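Local structure of structural protein VP1 (Trichodysplasia spinulosa-associated polyomavirus, 4U60) at residues E64-S69 with M260-L265; N74-N79 with T88-V93; T151-N156 with V188-P193; Y176-K179 with A185-V188. The protein forms the pentameric building block of the polyomavirus capsid and binds sialylated glycans such as the GM1 oligosaccharide. All coordinates share one frame; numbering follows the deposited sequence.

Contact 1 (E64-S69 with M260-L265); sequences EIPTYS and MQYRGL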
loop_
_atom_site.group_PDB
_atom_site.type_symbol
_atom_site.label_atom_id
_atom_site.label_comp_id
_atom_site.label_asym_id
_atom_site.label_seq_id
_atom_site.Cartn_x
_atom_site.Cartn_y
_atom_site.Cartn_z
ATOM N N GLU C 64 -3.280 -22.089 -24.418
ATOM C CA GLU C 64 -2.850 -20.742 -24.057
ATOM C C GLU C 64 -3.679 -20.101 -22.950
ATOM O O GLU C 64 -3.433 -18.950 -22.610
ATOM C CB GLU C 64 -2.790 -19.805 -25.270
ATOM C CG GLU C 64 -4.114 -19.287 -25.824
ATOM C CD GLU C 64 -3.874 -18.178 -26.825
ATOM O OE1 GLU C 64 -3.842 -18.485 -28.049
ATOM O OE2 GLU C 64 -3.664 -17.026 -26.375
ATOM N N ILE C 65 -4.662 -20.809 -22.400
ATOM C CA ILE C 65 -5.478 -20.168 -21.398
ATOM C C ILE C 65 -5.471 -20.921 -20.052
ATOM O O ILE C 65 -5.623 -22.135 -19.989
ATOM C CB ILE C 65 -6.887 -19.801 -21.857
ATOM C CG1 ILE C 65 -7.641 -21.063 -22.049
ATOM C CG2 ILE C 65 -6.931 -18.843 -23.074
ATOM C CD1 ILE C 65 -8.436 -21.356 -20.816
ATOM N N PRO C 66 -5.256 -20.171 -18.978
ATOM C CA PRO C 66 -5.266 -20.740 -17.637
ATOM C C PRO C 66 -6.635 -21.251 -17.185
ATOM O O PRO C 66 -7.665 -20.667 -17.544
ATOM C CB PRO C 66 -4.816 -19.570 -16.769
ATOM C CG PRO C 66 -3.959 -18.753 -17.677
ATOM C CD PRO C 66 -4.579 -18.869 -19.026
ATOM N N THR C 67 -6.623 -22.319 -16.384
ATOM C CA THR C 67 -7.834 -22.907 -15.841
ATOM C C THR C 67 -7.685 -23.058 -14.329
ATOM O O THR C 67 -6.580 -22.914 -13.781
ATOM C CB THR C 67 -8.139 -24.278 -16.467
ATOM O OG1 THR C 67 -6.977 -25.106 -16.403
ATOM C CG2 THR C 67 -8.563 -24.120 -17.914
ATOM N N TYR C 68 -8.792 -23.290 -13.651
ATOM C CA TYR C 68 -8.753 -23.559 -12.206
ATOM C C TYR C 68 -8.146 -24.915 -11.892
ATOM O O TYR C 68 -8.382 -25.922 -12.595
ATOM C CB TYR C 68 -10.136 -23.458 -11.578
ATOM C CG TYR C 68 -10.716 -22.059 -11.606
ATOM C CD1 TYR C 68 -10.259 -21.100 -10.718
ATOM C CD2 TYR C 68 -11.672 -21.687 -12.537
ATOM C CE1 TYR C 68 -10.782 -19.818 -10.716
ATOM C CE2 TYR C 68 -12.191 -20.409 -12.564
ATOM C CZ TYR C 68 -11.723 -19.464 -11.656
ATOM O OH TYR C 68 -12.222 -18.179 -11.666
ATOM N N SER C 69 -7.337 -24.951 -10.833
ATOM C CA SER C 69 -6.960 -26.198 -10.213
ATOM C C SER C 69 -8.040 -26.594 -9.219
ATOM O O SER C 69 -8.604 -25.746 -8.541
ATOM C CB SER C 69 -5.647 -26.034 -9.467
ATOM O OG SER C 69 -4.611 -25.632 -10.357
ATOM N N MET C 260 4.962 -14.321 -25.327
ATOM C CA MET C 260 4.723 -14.370 -23.886
ATOM C C MET C 260 3.894 -15.577 -23.485
ATOM O O MET C 260 2.996 -16.019 -24.229
ATOM C CB MET C 260 4.067 -13.072 -23.408
ATOM C CG MET C 260 5.008 -11.878 -23.519
ATOM S SD MET C 260 4.290 -10.230 -23.317
ATOM C CE MET C 260 3.871 -10.277 -21.580
ATOM N N GLN C 261 4.170 -16.083 -22.287
ATOM C CA GLN C 261 3.471 -17.228 -21.699
ATOM C C GLN C 261 3.100 -16.918 -20.257
ATOM O O GLN C 261 3.931 -16.396 -19.506
ATOM C CB GLN C 261 4.400 -18.436 -21.673
ATOM C CG GLN C 261 4.793 -18.979 -23.026
ATOM C CD GLN C 261 5.937 -19.947 -22.882
ATOM O OE1 GLN C 261 7.112 -19.546 -22.887
ATOM N NE2 GLN C 261 5.616 -21.227 -22.721
ATOM N N TYR C 262 1.887 -17.268 -19.845
ATOM C CA TYR C 262 1.533 -17.226 -18.440
ATOM C C TYR C 262 2.436 -18.137 -17.635
ATOM O O TYR C 262 2.817 -19.196 -18.103
ATOM C CB TYR C 262 0.120 -17.738 -18.200
ATOM C CG TYR C 262 -1.012 -16.849 -18.577
ATOM C CD1 TYR C 262 -1.482 -15.903 -17.695
ATOM C CD2 TYR C 262 -1.623 -16.951 -19.819
ATOM C CE1 TYR C 262 -2.568 -15.099 -18.006
ATOM C CE2 TYR C 262 -2.686 -16.133 -20.157
ATOM C CZ TYR C 262 -3.170 -15.216 -19.247
ATOM O OH TYR C 262 -4.243 -14.408 -19.520
ATOM N N ARG C 263 2.769 -17.711 -16.426
ATOM C CA ARG C 263 3.463 -18.535 -15.440
ATOM C C ARG C 263 2.631 -18.642 -14.166
ATOM O O ARG C 263 2.158 -17.617 -13.654
ATOM C CB ARG C 263 4.810 -17.923 -15.096
ATOM C CG ARG C 263 5.588 -18.606 -13.981
ATOM C CD ARG C 263 5.752 -20.108 -14.215
ATOM N NE ARG C 263 6.809 -20.688 -13.401
ATOM C CZ ARG C 263 6.961 -21.989 -13.179
ATOM N NH1 ARG C 263 6.084 -22.848 -13.666
ATOM N NH2 ARG C 263 7.950 -22.429 -12.417
ATOM N N GLY C 264 2.464 -19.883 -13.680
ATOM C CA GLY C 264 1.712 -20.174 -12.481
ATOM C C GLY C 264 2.559 -20.895 -11.469
ATOM O O GLY C 264 3.580 -21.486 -11.831
ATOM N N LEU C 265 2.136 -20.833 -10.194
ATOM C CA LEU C 265 2.813 -21.541 -9.123
ATOM C C LEU C 265 1.837 -22.459 -8.380
ATOM O O LEU C 265 0.621 -22.205 -8.368
ATOM C CB LEU C 265 3.451 -20.561 -8.136
ATOM C CG LEU C 265 4.668 -19.780 -8.674
ATOM C CD1 LEU C 265 5.142 -18.809 -7.606
ATOM C CD2 LEU C 265 5.816 -20.683 -9.096
#
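Pro66 sets its CG-CD edge on one face of the Tyr262 ring, and this CH-pi contact carries most of the meeting between residues 64-69 and 260-265. Pro66 is modelled in two conformers; in the one described, Pro66 CG stands 3.5 Å from the centroid of the Tyr262 ring and only 8° off the ring normal. The neighbouring CD of Pro66 comes over the CE2 corner, 3.5 Å from Tyr262 CE2. Tyr262 holds CG anti to its own carbonyl carbon (chi1 -75°), which swings the ring out of its strand toward the loop; the two side chains cross at about a right angle.

The polar part is slight. Glu64 O approaches the ring obliquely, 3.8 Å from Tyr262 CE2, a van der Waals touch. The carboxylate of Glu64 is engaged elsewhere: its OE1 bonds to the hydroxyls of Thr61 and Thr50, both in the glycan pocket, and the side chain ends about 5 Å from the bound sialic acid.

Tyr262 belongs to the long strand 260-279 of the jelly roll, with Ile249 and Phe252 of strand 241-254 packed beside it and Val108 of a second subunit also against it. Pro66 belongs to the loop that runs into strand 69-74, and its backbone is hydrogen-bonded to Val188. The proline thus seats this buried loop segment on the sheet, close to a subunit boundary.

Contact 2 (N74-N79 with T88-V93); sequences NLPMLN and TMWEAV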
loop_
_atom_site.group_PDB
_atom_site.type_symbol
_atom_site.label_atom_id
_atom_site.label_comp_id
_atom_site.label_asym_id
_atom_site.label_seq_id
_atom_site.Cartn_x
_atom_site.Cartn_y
_atom_site.Cartn_z
ATOM N N ASN C 74 -11.176 -37.287 -0.316
ATOM C CA ASN C 74 -11.995 -38.218 0.444
ATOM C C ASN C 74 -11.648 -38.162 1.903
ATOM O O ASN C 74 -10.491 -38.373 2.266
ATOM C CB ASN C 74 -11.740 -39.643 -0.024
ATOM C CG ASN C 74 -12.266 -39.881 -1.404
ATOM O OD1 ASN C 74 -13.465 -39.708 -1.647
ATOM N ND2 ASN C 74 -11.391 -40.259 -2.323
ATOM N N LEU C 75 -12.641 -37.902 2.734
ATOM C CA LEU C 75 -12.456 -37.842 4.163
ATOM C C LEU C 75 -12.846 -39.172 4.793
ATOM O O LEU C 75 -13.563 -39.979 4.182
ATOM C CB LEU C 75 -13.295 -36.727 4.759
ATOM C CG LEU C 75 -12.996 -35.335 4.189
ATOM C CD1 LEU C 75 -13.990 -34.329 4.742
ATOM C CD2 LEU C 75 -11.567 -34.904 4.456
ATOM N N PRO C 76 -12.392 -39.404 6.027
ATOM C CA PRO C 76 -12.747 -40.645 6.690
ATOM C C PRO C 76 -14.260 -40.809 6.802
ATOM O O PRO C 76 -14.957 -39.866 7.201
ATOM C CB PRO C 76 -12.123 -40.482 8.070
ATOM C CG PRO C 76 -10.960 -39.589 7.844
ATOM C CD PRO C 76 -11.451 -38.606 6.828
ATOM N N MET C 77 -14.746 -41.984 6.428
ATOM C CA MET C 77 -16.168 -42.241 6.417
ATOM C C MET C 77 -16.714 -42.235 7.844
ATOM O O MET C 77 -16.200 -42.942 8.708
ATOM C CB MET C 77 -16.449 -43.580 5.751
ATOM C CG MET C 77 -17.877 -43.729 5.281
ATOM S SD MET C 77 -18.456 -45.344 5.715
ATOM C CE MET C 77 -18.694 -45.169 7.482
ATOM N N LEU C 78 -17.779 -41.466 8.065
ATOM C CA LEU C 78 -18.337 -41.221 9.401
ATOM C C LEU C 78 -19.589 -42.034 9.761
ATOM O O LEU C 78 -19.791 -42.379 10.929
ATOM C CB LEU C 78 -18.695 -39.735 9.523
ATOM C CG LEU C 78 -17.521 -38.762 9.531
ATOM C CD1 LEU C 78 -17.998 -37.320 9.414
ATOM C CD2 LEU C 78 -16.690 -38.972 10.785
ATOM N N ASN C 79 -20.438 -42.311 8.782
ATOM C CA ASN C 79 -21.764 -42.895 9.081
ATOM C C ASN C 79 -21.981 -44.272 8.438
ATOM O O ASN C 79 -22.239 -44.360 7.236
ATOM C CB ASN C 79 -22.876 -41.922 8.633
ATOM C CG ASN C 79 -22.671 -40.498 9.155
ATOM O OD1 ASN C 79 -22.799 -40.242 10.355
ATOM N ND2 ASN C 79 -22.370 -39.565 8.252
ATOM N N THR C 88 -23.133 -37.474 11.394
ATOM C CA THR C 88 -21.921 -36.705 11.638
ATOM C C THR C 88 -21.369 -36.257 10.301
ATOM O O THR C 88 -21.395 -37.014 9.330
ATOM C CB THR C 88 -20.865 -37.539 12.384
ATOM O OG1 THR C 88 -21.477 -38.214 13.495
ATOM C CG2 THR C 88 -19.713 -36.634 12.867
ATOM N N MET C 89 -20.887 -35.017 10.257
ATOM C CA MET C 89 -20.208 -34.479 9.089
ATOM C C MET C 89 -18.886 -33.851 9.526
ATOM O O MET C 89 -18.771 -33.384 10.656
ATOM C CB MET C 89 -21.061 -33.406 8.422
ATOM C CG MET C 89 -22.401 -33.908 7.929
ATOM S SD MET C 89 -23.295 -32.641 7.003
ATOM C CE MET C 89 -22.415 -32.682 5.453
ATOM N N TRP C 90 -17.909 -33.865 8.631
ATOM C CA TRP C 90 -16.658 -33.127 8.836
ATOM C C TRP C 90 -16.923 -31.667 8.543
ATOM O O TRP C 90 -17.512 -31.327 7.517
ATOM C CB TRP C 90 -15.538 -33.638 7.931
ATOM C CG TRP C 90 -15.034 -34.981 8.329
ATOM C CD1 TRP C 90 -15.223 -36.158 7.674
ATOM C CD2 TRP C 90 -14.272 -35.290 9.501
ATOM N NE1 TRP C 90 -14.610 -37.193 8.365
ATOM C CE2 TRP C 90 -14.020 -36.674 9.487
ATOM C CE3 TRP C 90 -13.759 -34.519 10.552
ATOM C CZ2 TRP C 90 -13.276 -37.314 10.491
ATOM C CZ3 TRP C 90 -13.023 -35.148 11.540
ATOM C CH2 TRP C 90 -12.794 -36.535 11.509
ATOM N N GLU C 91 -16.493 -30.809 9.463
ATOM C CA GLU C 91 -16.638 -29.363 9.323
ATOM C C GLU C 91 -15.236 -28.777 9.189
ATOM O O GLU C 91 -14.401 -29.012 10.040
ATOM C CB GLU C 91 -17.298 -28.827 10.582
ATOM C CG GLU C 91 -17.499 -27.328 10.635
ATOM C CD GLU C 91 -18.028 -26.869 11.975
ATOM O OE1 GLU C 91 -18.201 -27.718 12.882
ATOM O OE2 GLU C 91 -18.282 -25.651 12.127
ATOM N N ALA C 92 -14.991 -28.042 8.106
ATOM C CA ALA C 92 -13.693 -27.404 7.887
ATOM C C ALA C 92 -13.614 -26.145 8.750
ATOM O O ALA C 92 -14.410 -25.248 8.606
ATOM C CB ALA C 92 -13.522 -27.054 6.419
ATOM N N VAL C 93 -12.642 -26.112 9.657
ATOM C CA VAL C 93 -12.537 -25.065 10.670
ATOM C C VAL C 93 -11.582 -23.948 10.221
ATOM O O VAL C 93 -11.852 -22.782 10.434
ATOM C CB VAL C 93 -11.985 -25.647 11.982
ATOM C CG1 VAL C 93 -11.796 -24.557 13.029
ATOM C CG2 VAL C 93 -12.893 -26.752 12.514
#
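Leu78 and Trp90 form the tightly packed part. Leu78 CD1 lies 3.7 Å from the centroid of the five-membered ring of Trp90, 21° off its normal, a CH-pi contact in which CD2 spreads over the same face nearer the rim. Leu75 reaches the same indole obliquely, its CB 3.5 Å from Trp90 CD1. The rotation of the indole is fixed at its edge: Trp90 NE1 donates to Pro76 O at 2.9 Å, with the oxygen only 2° out of the ring plane and the N-H directed at a carbonyl lone pair.

Trp90 sits on strand 86-99, and residues 74-79 leave the end of strand 69-74 at the start of the connection between these two jelly-roll strands. Asn79 closes the far end by gripping the backbone of Thr88 twice, much as a neighbouring strand would: Thr88 N donates to Asn79 OD1 at 3.0 Å, and Asn79 ND2 donates to Thr88 O at 2.9 Å. Its chi1 and chi2 (-70°) together turn the amide so that both polar atoms face Thr88.

Packing is looser on the solvent side. Pro76 is exposed, and its ring touches the indole less closely, Pro76 CD lying 3.8 Å from Trp90 NE1.

Contact 3 (T151-N156 with V188-P193); sequences TDYSAN and VECWCP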
loop_
_atom_site.group_PDB
_atom_site.type_symbol
_atom_site.label_atom_id
_atom_site.label_comp_id
_atom_site.label_asym_id
_atom_site.label_seq_id
_atom_site.Cartn_x
_atom_site.Cartn_y
_atom_site.Cartn_z
ATOM N N THR C 151 -16.061 -15.374 -27.783
ATOM C CA THR C 151 -14.867 -16.225 -27.694
ATOM C C THR C 151 -15.197 -17.674 -28.071
ATOM O O THR C 151 -16.150 -18.249 -27.547
ATOM C CB THR C 151 -14.244 -16.211 -26.295
ATOM O OG1 THR C 151 -14.147 -14.860 -25.821
ATOM C CG2 THR C 151 -12.852 -16.826 -26.327
ATOM N N ASP C 152 -14.376 -18.226 -28.962
ATOM C CA ASP C 152 -14.564 -19.556 -29.535
ATOM C C ASP C 152 -13.509 -20.464 -28.909
ATOM O O ASP C 152 -12.320 -20.302 -29.165
ATOM C CB ASP C 152 -14.372 -19.440 -31.049
ATOM C CG ASP C 152 -14.399 -20.773 -31.784
ATOM O OD1 ASP C 152 -14.546 -21.849 -31.180
ATOM O OD2 ASP C 152 -14.214 -20.712 -33.016
ATOM N N TYR C 153 -13.958 -21.395 -28.075
ATOM C CA TYR C 153 -13.084 -22.314 -27.343
ATOM C C TYR C 153 -12.875 -23.650 -28.055
ATOM O O TYR C 153 -12.291 -24.591 -27.476
ATOM C CB TYR C 153 -13.662 -22.559 -25.935
ATOM C CG TYR C 153 -13.693 -21.298 -25.104
ATOM C CD1 TYR C 153 -12.528 -20.780 -24.548
ATOM C CD2 TYR C 153 -14.875 -20.605 -24.887
ATOM C CE1 TYR C 153 -12.544 -19.613 -23.798
ATOM C CE2 TYR C 153 -14.907 -19.444 -24.122
ATOM C CZ TYR C 153 -13.730 -18.936 -23.586
ATOM O OH TYR C 153 -13.746 -17.769 -22.838
ATOM N N SER C 154 -13.289 -23.746 -29.319
ATOM C CA SER C 154 -13.273 -25.041 -30.015
ATOM C C SER C 154 -11.894 -25.581 -30.425
ATOM O O SER C 154 -11.816 -26.718 -30.913
ATOM C CB SER C 154 -14.206 -25.006 -31.219
ATOM O OG SER C 154 -13.715 -24.165 -32.232
ATOM N N ALA C 155 -10.819 -24.813 -30.247
ATOM C CA ALA C 155 -9.486 -25.379 -30.464
ATOM C C ALA C 155 -9.138 -26.423 -29.383
ATOM O O ALA C 155 -8.201 -27.202 -29.548
ATOM C CB ALA C 155 -8.439 -24.275 -30.510
ATOM N N ASN C 156 -9.873 -26.422 -28.271
ATOM C CA ASN C 156 -9.617 -27.354 -27.174
ATOM C C ASN C 156 -10.929 -27.864 -26.608
ATOM O O ASN C 156 -11.533 -27.224 -25.753
ATOM C CB ASN C 156 -8.747 -26.721 -26.066
ATOM C CG ASN C 156 -8.379 -27.715 -24.971
ATOM O OD1 ASN C 156 -8.765 -28.898 -25.026
ATOM N ND2 ASN C 156 -7.633 -27.252 -23.975
ATOM N N VAL C 188 -10.371 -19.613 -16.373
ATOM C CA VAL C 188 -10.621 -18.538 -15.399
ATOM C C VAL C 188 -11.149 -17.293 -16.090
ATOM O O VAL C 188 -11.917 -16.538 -15.471
ATOM C CB VAL C 188 -9.451 -18.213 -14.444
ATOM C CG1 VAL C 188 -8.970 -19.481 -13.745
ATOM C CG2 VAL C 188 -8.321 -17.445 -15.147
ATOM N N GLU C 189 -10.842 -17.113 -17.375
ATOM C CA GLU C 189 -11.300 -15.921 -18.090
ATOM C C GLU C 189 -12.813 -15.843 -18.237
ATOM O O GLU C 189 -13.330 -14.776 -18.510
ATOM C CB GLU C 189 -10.687 -15.838 -19.492
ATOM C CG GLU C 189 -11.178 -16.873 -20.476
ATOM C CD GLU C 189 -10.601 -16.675 -21.859
ATOM O OE1 GLU C 189 -9.396 -16.402 -21.957
ATOM O OE2 GLU C 189 -11.344 -16.782 -22.849
ATOM N N CYS C 190 -13.522 -16.964 -18.091
ATOM C CA CYS C 190 -14.980 -16.947 -18.304
ATOM C C CYS C 190 -15.803 -17.525 -17.176
ATOM O O CYS C 190 -17.030 -17.471 -17.242
ATOM C CB CYS C 190 -15.336 -17.586 -19.641
ATOM S SG CYS C 190 -14.904 -19.326 -19.790
ATOM N N TRP C 191 -15.149 -18.058 -16.148
ATOM C CA TRP C 191 -15.858 -18.590 -14.986
ATOM C C TRP C 191 -15.324 -17.951 -13.721
ATOM O O TRP C 191 -14.115 -17.932 -13.504
ATOM C CB TRP C 191 -15.671 -20.100 -14.830
ATOM C CG TRP C 191 -16.244 -20.955 -15.938
ATOM C CD1 TRP C 191 -15.539 -21.701 -16.848
ATOM C CD2 TRP C 191 -17.639 -21.198 -16.219
ATOM N NE1 TRP C 191 -16.400 -22.357 -17.695
ATOM C CE2 TRP C 191 -17.693 -22.090 -17.311
ATOM C CE3 TRP C 191 -18.834 -20.753 -15.651
ATOM C CZ2 TRP C 191 -18.901 -22.537 -17.848
ATOM C CZ3 TRP C 191 -20.028 -21.184 -16.173
ATOM C CH2 TRP C 191 -20.055 -22.079 -17.267
ATOM N N CYS C 192 -16.243 -17.520 -12.859
ATOM C CA CYS C 192 -15.893 -16.928 -11.575
ATOM C C CYS C 192 -16.795 -17.543 -10.482
ATOM O O CYS C 192 -17.784 -18.226 -10.776
ATOM C CB CYS C 192 -16.106 -15.408 -11.635
ATOM S SG CYS C 192 -17.793 -14.860 -12.001
ATOM N N PRO C 193 -16.471 -17.302 -9.214
ATOM C CA PRO C 193 -17.387 -17.811 -8.195
ATOM C C PRO C 193 -18.761 -17.178 -8.310
ATOM O O PRO C 193 -18.877 -15.971 -8.573
ATOM C CB PRO C 193 -16.689 -17.426 -6.871
ATOM C CG PRO C 193 -15.261 -17.329 -7.235
ATOM C CD PRO C 193 -15.256 -16.727 -8.621
#
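Tyr153 carries its ring on the side of the backbone N (chi1 -64°), sending the phenol across to residues 188-193, while Glu189 takes a different rotamer: its CG lies between the backbone N and carbonyl carbon (chi1 69°), and the chain then runs extended to meet the hydroxyl from the opposite direction. Tyr153 OH donates to Glu189 OE2 at 2.6 Å, a short bond between two buried groups. The oxygen lies near the plane of the phenol, at its edge, and accepts through its anti lone pair, with ring and carboxylate planes turned 63° apart. The other oxygen, OE1, accepts from His109 NE2 of a second subunit, a residue that lines a glycan pocket, so the carboxylate may brace that pocket across the subunit interface.

Cys190 adds a sulfur-aromatic contact, its SG 4.8 Å from the centroid of the Tyr153 ring in an oblique approach; Cys190 CB lies 3.6 Å from Tyr153 OH. Thr151 CG2 rises 3.5 Å above the ring plane near the rim and stands 3.8 Å from Glu189 OE2.

The tyrosine opens a type I turn, residues 153-156, overlapped at its start by an Asx turn: Asp152 OD1 accepts from Ser154 N at 2.9 Å and also from Ser154 OG. This turn lies in the loop after strand 141-144, whereas Glu189 and Cys190 lead into strand 191-193, an outer strand of the small antiparallel sheet centred on 141-144.

Contact 4 (Y176-K179 with A185-V188); sequences YKQK and AFPV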
loop_
_atom_site.group_PDB
_atom_site.type_symbol
_atom_site.label_atom_id
_atom_site.label_comp_id
_atom_site.label_asym_id
_atom_site.label_seq_id
_atom_site.Cartn_x
_atom_site.Cartn_y
_atom_site.Cartn_z
ATOM N N TYR C 176 -26.338 -18.925 -17.076
ATOM C CA TYR C 176 -25.049 -19.499 -17.461
ATOM C C TYR C 176 -24.211 -19.770 -16.197
ATOM O O TYR C 176 -23.432 -18.923 -15.731
ATOM C CB TYR C 176 -24.291 -18.542 -18.390
ATOM C CG TYR C 176 -24.798 -18.423 -19.808
ATOM C CD1 TYR C 176 -25.954 -17.725 -20.105
ATOM C CD2 TYR C 176 -24.084 -18.986 -20.867
ATOM C CE1 TYR C 176 -26.421 -17.620 -21.403
ATOM C CE2 TYR C 176 -24.524 -18.869 -22.174
ATOM C CZ TYR C 176 -25.687 -18.186 -22.449
ATOM O OH TYR C 176 -26.136 -18.081 -23.751
ATOM N N LYS C 177 -24.406 -20.946 -15.621
ATOM C CA LYS C 177 -23.721 -21.345 -14.396
ATOM C C LYS C 177 -23.100 -22.734 -14.569
ATOM O O LYS C 177 -23.329 -23.413 -15.581
ATOM C CB LYS C 177 -24.705 -21.301 -13.221
ATOM C CG LYS C 177 -25.161 -19.889 -12.872
ATOM C CD LYS C 177 -26.068 -19.824 -11.665
ATOM C CE LYS C 177 -26.370 -18.380 -11.282
ATOM N NZ LYS C 177 -26.920 -18.328 -9.912
ATOM N N GLN C 178 -22.296 -23.151 -13.593
ATOM C CA GLN C 178 -21.613 -24.449 -13.627
ATOM C C GLN C 178 -21.109 -24.731 -12.226
ATOM O O GLN C 178 -21.282 -23.915 -11.325
ATOM C CB GLN C 178 -20.446 -24.463 -14.628
ATOM C CG GLN C 178 -20.699 -25.250 -15.912
ATOM C CD GLN C 178 -20.632 -26.752 -15.685
ATOM O OE1 GLN C 178 -20.581 -27.228 -14.543
ATOM N NE2 GLN C 178 -20.615 -27.516 -16.779
ATOM N N LYS C 179 -20.498 -25.894 -12.067
ATOM C CA LYS C 179 -19.801 -26.261 -10.839
ATOM C C LYS C 179 -18.415 -26.729 -11.215
ATOM O O LYS C 179 -18.238 -27.399 -12.222
ATOM C CB LYS C 179 -20.526 -27.395 -10.119
ATOM C CG LYS C 179 -21.890 -26.980 -9.599
ATOM C CD LYS C 179 -22.529 -28.035 -8.737
ATOM C CE LYS C 179 -23.858 -27.540 -8.202
ATOM N NZ LYS C 179 -24.524 -28.601 -7.423
ATOM N N ALA C 185 -9.640 -27.544 -16.529
ATOM C CA ALA C 185 -10.649 -27.567 -17.601
ATOM C C ALA C 185 -11.592 -26.351 -17.682
ATOM O O ALA C 185 -12.138 -26.066 -18.744
ATOM C CB ALA C 185 -11.488 -28.814 -17.460
ATOM N N PHE C 186 -11.798 -25.656 -16.573
ATOM C CA PHE C 186 -12.675 -24.488 -16.525
ATOM C C PHE C 186 -11.847 -23.205 -16.635
ATOM O O PHE C 186 -11.078 -22.886 -15.714
ATOM C CB PHE C 186 -13.445 -24.488 -15.194
ATOM C CG PHE C 186 -14.536 -25.514 -15.110
ATOM C CD1 PHE C 186 -14.253 -26.844 -14.826
ATOM C CD2 PHE C 186 -15.861 -25.151 -15.326
ATOM C CE1 PHE C 186 -15.284 -27.784 -14.745
ATOM C CE2 PHE C 186 -16.876 -26.085 -15.237
ATOM C CZ PHE C 186 -16.589 -27.403 -14.962
ATOM N N PRO C 187 -11.967 -22.484 -17.772
ATOM C CA PRO C 187 -11.111 -21.293 -17.917
ATOM C C PRO C 187 -11.423 -20.211 -16.914
ATOM O O PRO C 187 -12.589 -19.881 -16.651
ATOM C CB PRO C 187 -11.427 -20.802 -19.330
ATOM C CG PRO C 187 -11.864 -22.031 -20.062
ATOM C CD PRO C 187 -12.667 -22.794 -19.029
ATOM N N VAL C 188 -10.371 -19.613 -16.373
ATOM C CA VAL C 188 -10.621 -18.538 -15.399
ATOM C C VAL C 188 -11.149 -17.293 -16.090
ATOM O O VAL C 188 -11.917 -16.538 -15.471
ATOM C CB VAL C 188 -9.451 -18.213 -14.444
ATOM C CG1 VAL C 188 -8.970 -19.481 -13.745
ATOM C CG2 VAL C 188 -8.321 -17.445 -15.147
#
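Phe186 drives the outer end of its ring toward the strand residues Gln178 and Lys179. Its CZ is 3.2 Å from Lys179 O, a close van der Waals approach in which the carbonyl oxygen stands oblique to the ring, and Phe186 CE2 is 3.6 Å from the same oxygen.

The second neighbour meets the ring at its edge. Gln178 CD lies 3.8 Å from Phe186 CE2, and CG of Gln178 is in the ring plane. The amide is turned 84° from the ring, so the two flat groups stand nearly perpendicular, without stacking, and their side chains cross at about a right angle.

The next shell explains how the glutamine is held there. Its chain bends at chi2 (-75°), folding the amide back over its own strand, where Gln178 OE1 accepts from Lys179 N at 2.8 Å. The bond is fairly straight (160° at the hydrogen) and falls on an in-plane lone pair of Gln178 OE1, which fixes the rotation of the amide. On the aromatic side, the indole of Trp191 meets the Phe186 ring edge-to-face.

Further out, backbone bonds place both segments: Gln178 pairs with Leu142 of strand 141-144, whereas Phe186 is bonded to Tyr68 in the loop before strand 69-74. Phe186 thereby lies between that loop and the small antiparallel sheet, whose outer strand 177-179 borders the outer end of its ring.

Overall arrangement
Contacts 1, 3 and 4 form one cluster, with contact 2 at the opposite side of the chain's centre from contacts 1 and 3. Contacts 3 and 4 share Val188 and have centres about 8 Å apart; Trp191 of contact 3 packs on Gln178 of contact 4, Trp191 CH2 to Gln178 CG 3.5 Å. Contact 1, with its centre about 13 Å from that of contact 3, is tied to both by Pro66 O and Val188 N at 3.1 Å. Contact 2 touches none of them, its centre about 33 Å from contact 1, though strands 86-99 and 260-279 are sheet neighbours. A bound sialic acid lies about 5 Å from the Glu64 side chain, and one lies about 7 Å from that of Thr151.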